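Local coordinates for putative HTH-type transcriptional regulator PF0864 (Pyrococcus furiosus, PDB 2IA0), which probably binds DNA in a sequence-specific manner as a transcription regulator of the AsnC family, at residues 80-85 against 139-144; 99-104 against 119-124; 20-25 against 49-54. All coordinates share one frame; numbering follows the deposited sequence.

How the contacts relate
Contacts 1 and 2 share one sheet and one hydrophobic layer: their strands 76-84 and 120-127 are antiparallel neighbours, and their centres lie about 8 Å apart. Contact 1 sets the first strand against the turn after helix 132-140; contact 2 sets the second strand against helix 91-105. Both are buried and aliphatic, although contact 2 also brings a serine hydroxyl against the strand. Contact 3 is remote, its centre about 43 Å from that of contact 1 and about 36 Å from that of contact 2. It joins two helices of the winged helix-turn-helix region, is only partly buried, and combines isoleucine packing with an arginine whose charged end turns to aspartates.

Contact 1 of 3, residues 80-85 against 139-144; sequences IVLEVG and ENITSI
Ser-143 OG donates a hydrogen bond of 2.9 Å to Glu-139 O, tying the turn that delivers Ile-141 and Ile-144 to the strand residues Ile-80 and Leu-82 back to the last residues of helix 132-140. The C=O...OG angle is 111°, and the hydroxyl approaches from above the carbonyl plane, 56° out of it. The bond from Ile-144 N to Ile-141 O, at 3.1 Å, closes a type I beta turn from Ile-141 to Ile-144. Its two ends are the residues that touch the strand, whereas Thr-142, between them, starts its side chain away from it.

Across the contact there are no hydrogen bonds, and the packing is aliphatic. Leu-82 lies at the centre and divides its methyls between the turn ends. CD2 meets Ile-141 CG2 at 3.7 Å, these two side chains being set aslant, while CD1 meets Ile-144 CD1 at 3.9 Å, with Leu-82 and Ile-144 crossing at about a right angle. With chi1 at -60°, Ile-141 sets CG2 opposite its backbone N and CG1 opposite its carbonyl carbon. The two branches therefore serve different partners: CG2 takes the leucine, and CG1 has a looser approach to Ile-80 CD1 at 4.3 Å. Ile-80 and Leu-82, two residues apart on the strand, both direct their side chains at the turn, whereas Val-81 between them packs on Phe-153 of the second subunit.

Ile-150 of strand 147-154 also touches Ile-141, and Tyr-96 of helix 91-105 touches Ile-144, placing the turn over the helix-covered face of the sheet. The link from helix 132-140 toward strand 147-154, packed on the inner strand 76-84, is characteristic of the ferredoxin-like alpha+beta fold in the C-terminal domains of AsnC-family regulators.

Contact 2 of 3, residues 99-104 against 119-124; sequences YISSTL and DKIIAL
Ile-121 is the strand side chain on which Ile-100, Ser-101 and Leu-104 of the helix converge, and it turns a different atom to each of them. Its CD1 meets Ile-100 CG2 at 4.0 Å, the two isoleucines crossing at about a right angle. Its CG2 branch takes Leu-104 CD1 at 4.2 Å, where the side chains cross obliquely. CG1 lies 4.3 Å from Ser-101 OG, a polar neighbour with no hydrogen bond to the strand.

The torsions of Ile-121 account for this division. CG2 lies opposite the backbone N, while chi2 is 117°, close to an eclipsed value, and sets the direction of the CD1 methyl that touches Ile-100. Leu-104, one helical turn after Ile-100, extends a methyl to the other branch.

The serine hydroxyl has its strongest partner within the helix, Ile-97 O, with a weak hydrogen bond to Lys-159 NZ of the second subunit.

Helix 99-104 and strand 120-124 run almost in the same direction, at 12°, with axes 9.8 Å apart; the nearest CA atoms are those of Ser-101 and Ile-121, at 7.2 Å. Ile-122 points away from the helix and packs on Phe-153 of the second subunit, so the sheet has one face under the helix and another toward the second subunit. Helix 91-105 connects strands 76-84 and 110-116 and packs on a four-stranded antiparallel sheet of order 2-3-1-4 whose other face meets the partner chain, as in the dimeric alpha+beta barrel domain of this family.

Contact 3 of 3, residues 20-25 against 49-54; sequences RNILRL and HFRIKK
Ile-22 carries the contact from helix 17-26, sending its two branches to successive residues of helix 45-57. The longer branch ends in CD1, which meets Arg-51 CB at 3.5 Å, a tight approach for two carbons, and Arg-51 CG at 4.0 Å. The shorter branch, CG2, faces Ile-52 CG1 at 3.9 Å. No hydrogen bond crosses between the segments, and the CA atoms of Ile-22 and Ile-52 are 8.0 Å apart.

The conformation of Ile-22 makes this double reach possible. Its CG2 lies opposite the backbone N, and a chi2 of 168° stretches the other branch, carrying CD1 forward to the base of the arginine. Arg-51 is met on its aliphatic root and runs at about a right angle to the isoleucine. It bends at chi2, -55°, rather than continuing straight from CB, and its guanidinium NH1 forms salt bridges with Asp-19 and Asp-16. One residue thus offers methylenes to Ile-22 and a charged end to the acidic residues near the start of helix 17-26.

Both segments belong to the winged helix-turn-helix region, and residues 49-53 fall within the predicted H-T-H motif, 34-53. The contact therefore packs helix 17-26 against the second helix of that motif, the position of the recognition helix in winged helix-turn-helix proteins, which probably reads DNA here too.

CG1 of Ile-52, opposite its carbonyl carbon, is the atom that meets Ile-22 CG2, and the two isoleucines lie at a slant to each other. The side chain of Ile-52 also touches Tyr-64 of strand 61-68. Ile-22 in turn packs on Leu-41 of helix 34-41 and on Ile-48, and Leu-23 beside it reaches Val-171 of the second subunit.

Contact 1 of 3, residues 80-85 against 139-144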
loop_
_atom_site.group_PDB
_atom_site.type_symbol
_atom_site.label_atom_id
_atom_site.label_comp_id
_atom_site.label_asym_id
_atom_site.label_seq_id
_atom_site.Cartn_x
_atom_site.Cartn_y
_atom_site.Cartn_z
ATOM N N ILE A 80 -6.154 10.654 -6.504
ATOM C CA ILE A 80 -7.344 11.411 -6.920
ATOM C C ILE A 80 -8.219 11.679 -5.714
ATOM O O ILE A 80 -8.500 10.775 -4.954
ATOM C CB ILE A 80 -8.145 10.609 -7.961
ATOM C CG1 ILE A 80 -7.206 10.180 -9.099
ATOM C CG2 ILE A 80 -9.353 11.430 -8.483
ATOM C CD1 ILE A 80 -7.882 9.512 -10.214
ATOM N N VAL A 81 -8.623 12.927 -5.521
ATOM C CA VAL A 81 -9.549 13.256 -4.436
ATOM C C VAL A 81 -10.827 13.892 -4.968
ATOM O O VAL A 81 -10.808 14.969 -5.551
ATOM C CB VAL A 81 -8.907 14.130 -3.341
ATOM C CG1 VAL A 81 -9.870 14.257 -2.121
ATOM C CG2 VAL A 81 -7.558 13.531 -2.912
ATOM N N LEU A 82 -11.931 13.176 -4.772
ATOM C CA LEU A 82 -13.254 13.577 -5.216
ATOM C C LEU A 82 -14.067 14.045 -4.019
ATOM O O LEU A 82 -14.067 13.396 -2.984
ATOM C CB LEU A 82 -13.976 12.366 -5.836
ATOM C CG LEU A 82 -13.309 11.628 -6.989
ATOM C CD1 LEU A 82 -14.253 10.573 -7.509
ATOM C CD2 LEU A 82 -12.931 12.595 -8.089
ATOM N N GLU A 83 -14.787 15.145 -4.168
ATOM C CA GLU A 83 -15.709 15.588 -3.128
ATOM C C GLU A 83 -17.109 15.673 -3.727
ATOM O O GLU A 83 -17.323 16.364 -4.720
ATOM C CB GLU A 83 -15.279 16.951 -2.568
ATOM C CG GLU A 83 -16.204 17.527 -1.493
ATOM C CD GLU A 83 -15.828 18.950 -1.097
ATOM O OE1 GLU A 83 -15.106 19.630 -1.862
ATOM O OE2 GLU A 83 -16.264 19.409 -0.019
ATOM N N VAL A 84 -18.051 14.967 -3.119
ATOM C CA VAL A 84 -19.439 14.969 -3.581
ATOM C C VAL A 84 -20.161 16.221 -3.098
ATOM O O VAL A 84 -19.959 16.659 -1.965
ATOM C CB VAL A 84 -20.160 13.655 -3.195
ATOM C CG1 VAL A 84 -21.610 13.722 -3.544
ATOM C CG2 VAL A 84 -19.520 12.481 -3.963
ATOM N N GLY A 85 -20.939 16.827 -3.994
ATOM C CA GLY A 85 -21.718 18.040 -3.700
ATOM C C GLY A 85 -23.008 17.655 -3.005
ATOM O O GLY A 85 -23.254 18.044 -1.847
ATOM N N GLU A 139 -12.707 9.809 -18.888
ATOM C CA GLU A 139 -13.697 8.745 -19.054
ATOM C C GLU A 139 -14.406 8.293 -17.796
ATOM O O GLU A 139 -15.600 7.982 -17.834
ATOM C CB GLU A 139 -13.055 7.539 -19.742
ATOM C CG GLU A 139 -13.168 7.614 -21.246
ATOM C CD GLU A 139 -12.002 6.990 -21.980
ATOM O OE1 GLU A 139 -11.572 5.880 -21.589
ATOM O OE2 GLU A 139 -11.529 7.613 -22.973
ATOM N N ASN A 140 -13.685 8.293 -16.682
ATOM C CA ASN A 140 -14.171 7.685 -15.442
ATOM C C ASN A 140 -14.296 8.642 -14.252
ATOM O O ASN A 140 -14.823 8.262 -13.216
ATOM C CB ASN A 140 -13.273 6.506 -15.051
ATOM C CG ASN A 140 -13.232 5.418 -16.109
ATOM O OD1 ASN A 140 -14.239 4.766 -16.384
ATOM N ND2 ASN A 140 -12.054 5.199 -16.694
ATOM N N ILE A 141 -13.809 9.874 -14.394
ATOM C CA ILE A 141 -13.833 10.840 -13.281
ATOM C C ILE A 141 -14.635 12.121 -13.577
ATOM O O ILE A 141 -15.501 12.505 -12.799
ATOM C CB ILE A 141 -12.388 11.149 -12.751
ATOM C CG1 ILE A 141 -11.683 9.861 -12.232
ATOM C CG2 ILE A 141 -12.379 12.301 -11.726
ATOM C CD1 ILE A 141 -12.363 9.108 -11.067
ATOM N N THR A 142 -14.356 12.784 -14.693
ATOM C CA THR A 142 -15.041 14.051 -15.006
ATOM C C THR A 142 -16.449 13.811 -15.548
ATOM O O THR A 142 -17.261 14.747 -15.651
ATOM C CB THR A 142 -14.234 14.943 -15.970
ATOM O OG1 THR A 142 -13.949 14.219 -17.172
ATOM C CG2 THR A 142 -12.932 15.415 -15.319
ATOM N N SER A 143 -16.717 12.544 -15.871
ATOM C CA SER A 143 -18.045 12.032 -16.185
ATOM C C SER A 143 -18.933 11.749 -14.950
ATOM O O SER A 143 -20.139 11.542 -15.095
ATOM C CB SER A 143 -17.889 10.734 -16.964
ATOM O OG SER A 143 -17.226 9.764 -16.170
ATOM N N ILE A 144 -18.349 11.698 -13.750
ATOM C CA ILE A 144 -19.144 11.503 -12.535
ATOM C C ILE A 144 -19.943 12.776 -12.196
ATOM O O ILE A 144 -19.339 13.829 -11.932
ATOM C CB ILE A 144 -18.274 11.075 -11.314
ATOM C CG1 ILE A 144 -17.561 9.746 -11.566
ATOM C CG2 ILE A 144 -19.109 10.996 -10.023
ATOM C CD1 ILE A 144 -16.291 9.594 -10.713
#

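Contact 2 of 3, residues 99-104 against 119-124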
loop_
_atom_site.group_PDB
_atom_site.type_symbol
_atom_site.label_atom_id
_atom_site.label_comp_id
_atom_site.label_asym_id
_atom_site.label_seq_id
_atom_site.Cartn_x
_atom_site.Cartn_y
_atom_site.Cartn_z
ATOM N N TYR A 99 -21.740 3.614 -4.544
ATOM C CA TYR A 99 -21.850 3.435 -5.992
ATOM C C TYR A 99 -20.590 3.872 -6.741
ATOM O O TYR A 99 -20.101 3.159 -7.606
ATOM C CB TYR A 99 -23.083 4.190 -6.510
ATOM C CG TYR A 99 -23.144 4.390 -8.000
ATOM C CD1 TYR A 99 -23.092 3.310 -8.871
ATOM C CD2 TYR A 99 -23.280 5.665 -8.544
ATOM C CE1 TYR A 99 -23.159 3.485 -10.255
ATOM C CE2 TYR A 99 -23.345 5.858 -9.937
ATOM C CZ TYR A 99 -23.285 4.758 -10.784
ATOM O OH TYR A 99 -23.362 4.921 -12.165
ATOM N N ILE A 100 -20.081 5.059 -6.436
ATOM C CA ILE A 100 -18.866 5.528 -7.072
ATOM C C ILE A 100 -17.651 4.693 -6.644
ATOM O O ILE A 100 -16.822 4.362 -7.476
ATOM C CB ILE A 100 -18.621 7.016 -6.802
ATOM C CG1 ILE A 100 -19.831 7.841 -7.254
ATOM C CG2 ILE A 100 -17.354 7.481 -7.526
ATOM C CD1 ILE A 100 -19.893 9.160 -6.561
ATOM N N SER A 101 -17.553 4.363 -5.359
ATOM C CA SER A 101 -16.537 3.430 -4.880
ATOM C C SER A 101 -16.470 2.098 -5.668
ATOM O O SER A 101 -15.404 1.741 -6.167
ATOM C CB SER A 101 -16.738 3.163 -3.393
ATOM O OG SER A 101 -16.401 4.326 -2.650
ATOM N N SER A 102 -17.613 1.396 -5.787
ATOM C CA SER A 102 -17.718 0.106 -6.523
ATOM C C SER A 102 -17.461 0.182 -8.024
ATOM O O SER A 102 -16.953 -0.752 -8.630
ATOM C CB SER A 102 -19.111 -0.506 -6.330
ATOM O OG SER A 102 -19.416 -0.579 -4.961
ATOM N N THR A 103 -17.895 1.272 -8.630
ATOM C CA THR A 103 -17.616 1.549 -10.023
ATOM C C THR A 103 -16.109 1.746 -10.196
ATOM O O THR A 103 -15.513 1.165 -11.092
ATOM C CB THR A 103 -18.409 2.787 -10.507
ATOM O OG1 THR A 103 -19.801 2.455 -10.540
ATOM C CG2 THR A 103 -17.974 3.231 -11.910
ATOM N N LEU A 104 -15.496 2.545 -9.337
ATOM C CA LEU A 104 -14.065 2.778 -9.464
ATOM C C LEU A 104 -13.262 1.501 -9.221
ATOM O O LEU A 104 -12.352 1.218 -9.978
ATOM C CB LEU A 104 -13.570 3.959 -8.605
ATOM C CG LEU A 104 -14.105 5.359 -8.969
ATOM C CD1 LEU A 104 -13.599 6.445 -8.016
ATOM C CD2 LEU A 104 -13.826 5.754 -10.423
ATOM N N ASP A 119 -18.155 12.662 2.629
ATOM C CA ASP A 119 -18.321 13.213 1.273
ATOM C C ASP A 119 -17.214 13.033 0.232
ATOM O O ASP A 119 -17.430 13.398 -0.929
ATOM C CB ASP A 119 -18.798 14.694 1.293
ATOM C CG ASP A 119 -17.982 15.611 2.258
ATOM O OD1 ASP A 119 -18.530 16.674 2.629
ATOM O OD2 ASP A 119 -16.829 15.307 2.659
ATOM N N LYS A 120 -16.062 12.460 0.623
ATOM C CA LYS A 120 -14.899 12.303 -0.306
ATOM C C LYS A 120 -14.478 10.871 -0.664
ATOM O O LYS A 120 -14.605 9.948 0.132
ATOM C CB LYS A 120 -13.674 13.058 0.217
ATOM C CG LYS A 120 -13.969 14.472 0.614
ATOM C CD LYS A 120 -12.717 15.309 0.764
ATOM C CE LYS A 120 -13.069 16.594 1.502
ATOM N NZ LYS A 120 -13.998 16.211 2.608
ATOM N N ILE A 121 -13.957 10.705 -1.876
ATOM C CA ILE A 121 -13.396 9.422 -2.314
ATOM C C ILE A 121 -11.969 9.682 -2.703
ATOM O O ILE A 121 -11.682 10.631 -3.418
ATOM C CB ILE A 121 -14.129 8.788 -3.507
ATOM C CG1 ILE A 121 -15.587 8.527 -3.171
ATOM C CG2 ILE A 121 -13.485 7.463 -3.945
ATOM C CD1 ILE A 121 -16.522 9.325 -4.061
ATOM N N ILE A 122 -11.090 8.823 -2.194
ATOM C CA ILE A 122 -9.666 8.853 -2.437
ATOM C C ILE A 122 -9.339 7.619 -3.275
ATOM O O ILE A 122 -9.735 6.518 -2.917
ATOM C CB ILE A 122 -8.954 8.792 -1.068
ATOM C CG1 ILE A 122 -9.272 10.061 -0.264
ATOM C CG2 ILE A 122 -7.474 8.567 -1.217
ATOM C CD1 ILE A 122 -8.909 9.948 1.165
ATOM N N ALA A 123 -8.662 7.808 -4.400
ATOM C CA ALA A 123 -8.238 6.695 -5.253
ATOM C C ALA A 123 -6.779 6.789 -5.677
ATOM O O ALA A 123 -6.263 7.870 -5.900
ATOM C CB ALA A 123 -9.124 6.559 -6.492
ATOM N N LEU A 124 -6.130 5.640 -5.800
ATOM C CA LEU A 124 -4.799 5.581 -6.338
ATOM C C LEU A 124 -4.858 4.853 -7.680
ATOM O O LEU A 124 -5.319 3.716 -7.781
ATOM C CB LEU A 124 -3.846 4.918 -5.347
ATOM C CG LEU A 124 -2.379 5.248 -5.603
ATOM C CD1 LEU A 124 -1.966 6.620 -4.988
ATOM C CD2 LEU A 124 -1.487 4.122 -5.079
#

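Contact 3 of 3, residues 20-25 against 49-54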
loop_
_atom_site.group_PDB
_atom_site.type_symbol
_atom_site.label_atom_id
_atom_site.label_comp_id
_atom_site.label_asym_id
_atom_site.label_seq_id
_atom_site.Cartn_x
_atom_site.Cartn_y
_atom_site.Cartn_z
ATOM N N ARG A 20 8.458 -9.284 17.832
ATOM C CA ARG A 20 8.726 -8.150 16.943
ATOM C C ARG A 20 9.892 -8.420 16.022
ATOM O O ARG A 20 9.823 -8.120 14.822
ATOM C CB ARG A 20 9.006 -6.863 17.745
ATOM C CG ARG A 20 7.797 -6.298 18.481
ATOM C CD ARG A 20 8.174 -5.071 19.337
ATOM N NE ARG A 20 7.282 -4.918 20.499
ATOM C CZ ARG A 20 7.632 -5.205 21.763
ATOM N NH1 ARG A 20 8.854 -5.638 22.051
ATOM N NH2 ARG A 20 6.763 -5.043 22.760
ATOM N N ASN A 21 10.961 -8.987 16.585
ATOM C CA ASN A 21 12.136 -9.322 15.816
ATOM C C ASN A 21 11.866 -10.320 14.700
ATOM O O ASN A 21 12.363 -10.120 13.604
ATOM C CB ASN A 21 13.261 -9.812 16.717
ATOM C CG ASN A 21 14.076 -8.681 17.296
ATOM O OD1 ASN A 21 14.229 -7.642 16.671
ATOM N ND2 ASN A 21 14.610 -8.881 18.502
ATOM N N ILE A 22 11.088 -11.375 14.977
ATOM C CA ILE A 22 10.590 -12.324 13.962
ATOM C C ILE A 22 9.793 -11.630 12.855
ATOM O O ILE A 22 10.020 -11.874 11.678
ATOM C CB ILE A 22 9.655 -13.425 14.590
ATOM C CG1 ILE A 22 10.444 -14.461 15.401
ATOM C CG2 ILE A 22 8.813 -14.145 13.517
ATOM C CD1 ILE A 22 9.563 -15.382 16.271
ATOM N N LEU A 23 8.824 -10.803 13.239
ATOM C CA LEU A 23 8.025 -10.069 12.262
ATOM C C LEU A 23 8.841 -9.162 11.338
ATOM O O LEU A 23 8.564 -9.101 10.151
ATOM C CB LEU A 23 6.943 -9.256 12.957
ATOM C CG LEU A 23 5.919 -10.069 13.738
ATOM C CD1 LEU A 23 5.095 -9.147 14.577
ATOM C CD2 LEU A 23 5.053 -10.919 12.824
ATOM N N ARG A 24 9.846 -8.478 11.893
ATOM C CA ARG A 24 10.727 -7.569 11.134
ATOM C C ARG A 24 11.442 -8.304 10.026
ATOM O O ARG A 24 11.422 -7.855 8.891
ATOM C CB ARG A 24 11.753 -6.912 12.042
ATOM C CG ARG A 24 11.182 -5.849 12.940
ATOM C CD ARG A 24 12.224 -5.401 13.970
ATOM N NE ARG A 24 11.906 -4.065 14.445
ATOM C CZ ARG A 24 11.677 -3.735 15.714
ATOM N NH1 ARG A 24 11.387 -2.470 16.011
ATOM N NH2 ARG A 24 11.748 -4.638 16.684
ATOM N N LEU A 25 12.055 -9.437 10.380
ATOM C CA LEU A 25 12.740 -10.311 9.438
ATOM C C LEU A 25 11.828 -10.882 8.379
ATOM O O LEU A 25 12.216 -10.953 7.224
ATOM C CB LEU A 25 13.473 -11.446 10.171
ATOM C CG LEU A 25 14.595 -10.948 11.093
ATOM C CD1 LEU A 25 15.215 -12.095 11.851
ATOM C CD2 LEU A 25 15.656 -10.120 10.330
ATOM N N HIS A 49 9.345 -21.580 15.735
ATOM C CA HIS A 49 8.243 -22.336 15.149
ATOM C C HIS A 49 6.903 -22.079 15.868
ATOM O O HIS A 49 5.923 -21.658 15.241
ATOM C CB HIS A 49 8.635 -23.812 15.153
ATOM C CG HIS A 49 7.543 -24.744 14.737
ATOM N ND1 HIS A 49 7.076 -24.815 13.442
ATOM C CD2 HIS A 49 6.853 -25.676 15.441
ATOM C CE1 HIS A 49 6.134 -25.738 13.368
ATOM N NE2 HIS A 49 5.977 -26.274 14.568
ATOM N N PHE A 50 6.898 -22.285 17.183
ATOM C CA PHE A 50 5.755 -21.981 18.032
ATOM C C PHE A 50 5.276 -20.516 17.949
ATOM O O PHE A 50 4.086 -20.269 17.769
ATOM C CB PHE A 50 6.062 -22.374 19.479
ATOM C CG PHE A 50 4.999 -21.971 20.460
ATOM C CD1 PHE A 50 5.184 -20.862 21.295
ATOM C CD2 PHE A 50 3.816 -22.699 20.564
ATOM C CE1 PHE A 50 4.197 -20.483 22.214
ATOM C CE2 PHE A 50 2.833 -22.328 21.486
ATOM C CZ PHE A 50 3.026 -21.216 22.309
ATOM N N ARG A 51 6.200 -19.569 18.102
ATOM C CA ARG A 51 5.914 -18.133 17.929
ATOM C C ARG A 51 5.262 -17.831 16.580
ATOM O O ARG A 51 4.307 -17.090 16.527
ATOM C CB ARG A 51 7.181 -17.277 18.048
ATOM C CG ARG A 51 7.923 -17.382 19.350
ATOM C CD ARG A 51 7.006 -17.089 20.494
ATOM N NE ARG A 51 7.741 -16.795 21.724
ATOM C CZ ARG A 51 8.038 -15.573 22.150
ATOM N NH1 ARG A 51 7.677 -14.521 21.438
ATOM N NH2 ARG A 51 8.685 -15.398 23.291
ATOM N N ILE A 52 5.773 -18.405 15.498
ATOM C CA ILE A 52 5.196 -18.164 14.170
ATOM C C ILE A 52 3.779 -18.726 14.007
ATOM O O ILE A 52 2.885 -18.004 13.529
ATOM C CB ILE A 52 6.141 -18.639 13.034
ATOM C CG1 ILE A 52 7.359 -17.705 12.949
ATOM C CG2 ILE A 52 5.417 -18.685 11.695
ATOM C CD1 ILE A 52 8.524 -18.304 12.193
ATOM N N LYS A 53 3.560 -19.982 14.435
ATOM C CA LYS A 53 2.224 -20.572 14.461
ATOM C C LYS A 53 1.266 -19.712 15.284
ATOM O O LYS A 53 0.124 -19.523 14.895
ATOM C CB LYS A 53 2.240 -22.022 14.984
ATOM C CG LYS A 53 2.544 -23.077 13.921
ATOM C CD LYS A 53 2.818 -24.468 14.520
ATOM C CE LYS A 53 1.545 -25.355 14.637
ATOM N NZ LYS A 53 1.842 -26.828 14.967
ATOM N N LYS A 54 1.742 -19.183 16.402
ATOM C CA LYS A 54 0.908 -18.405 17.309
ATOM C C LYS A 54 0.505 -17.057 16.695
ATOM O O LYS A 54 -0.652 -16.640 16.818
ATOM C CB LYS A 54 1.616 -18.224 18.657
ATOM C CG LYS A 54 0.701 -18.222 19.866
ATOM C CD LYS A 54 0.145 -19.630 20.185
ATOM C CE LYS A 54 -1.105 -19.511 21.075
ATOM N NZ LYS A 54 -1.955 -20.738 21.064
#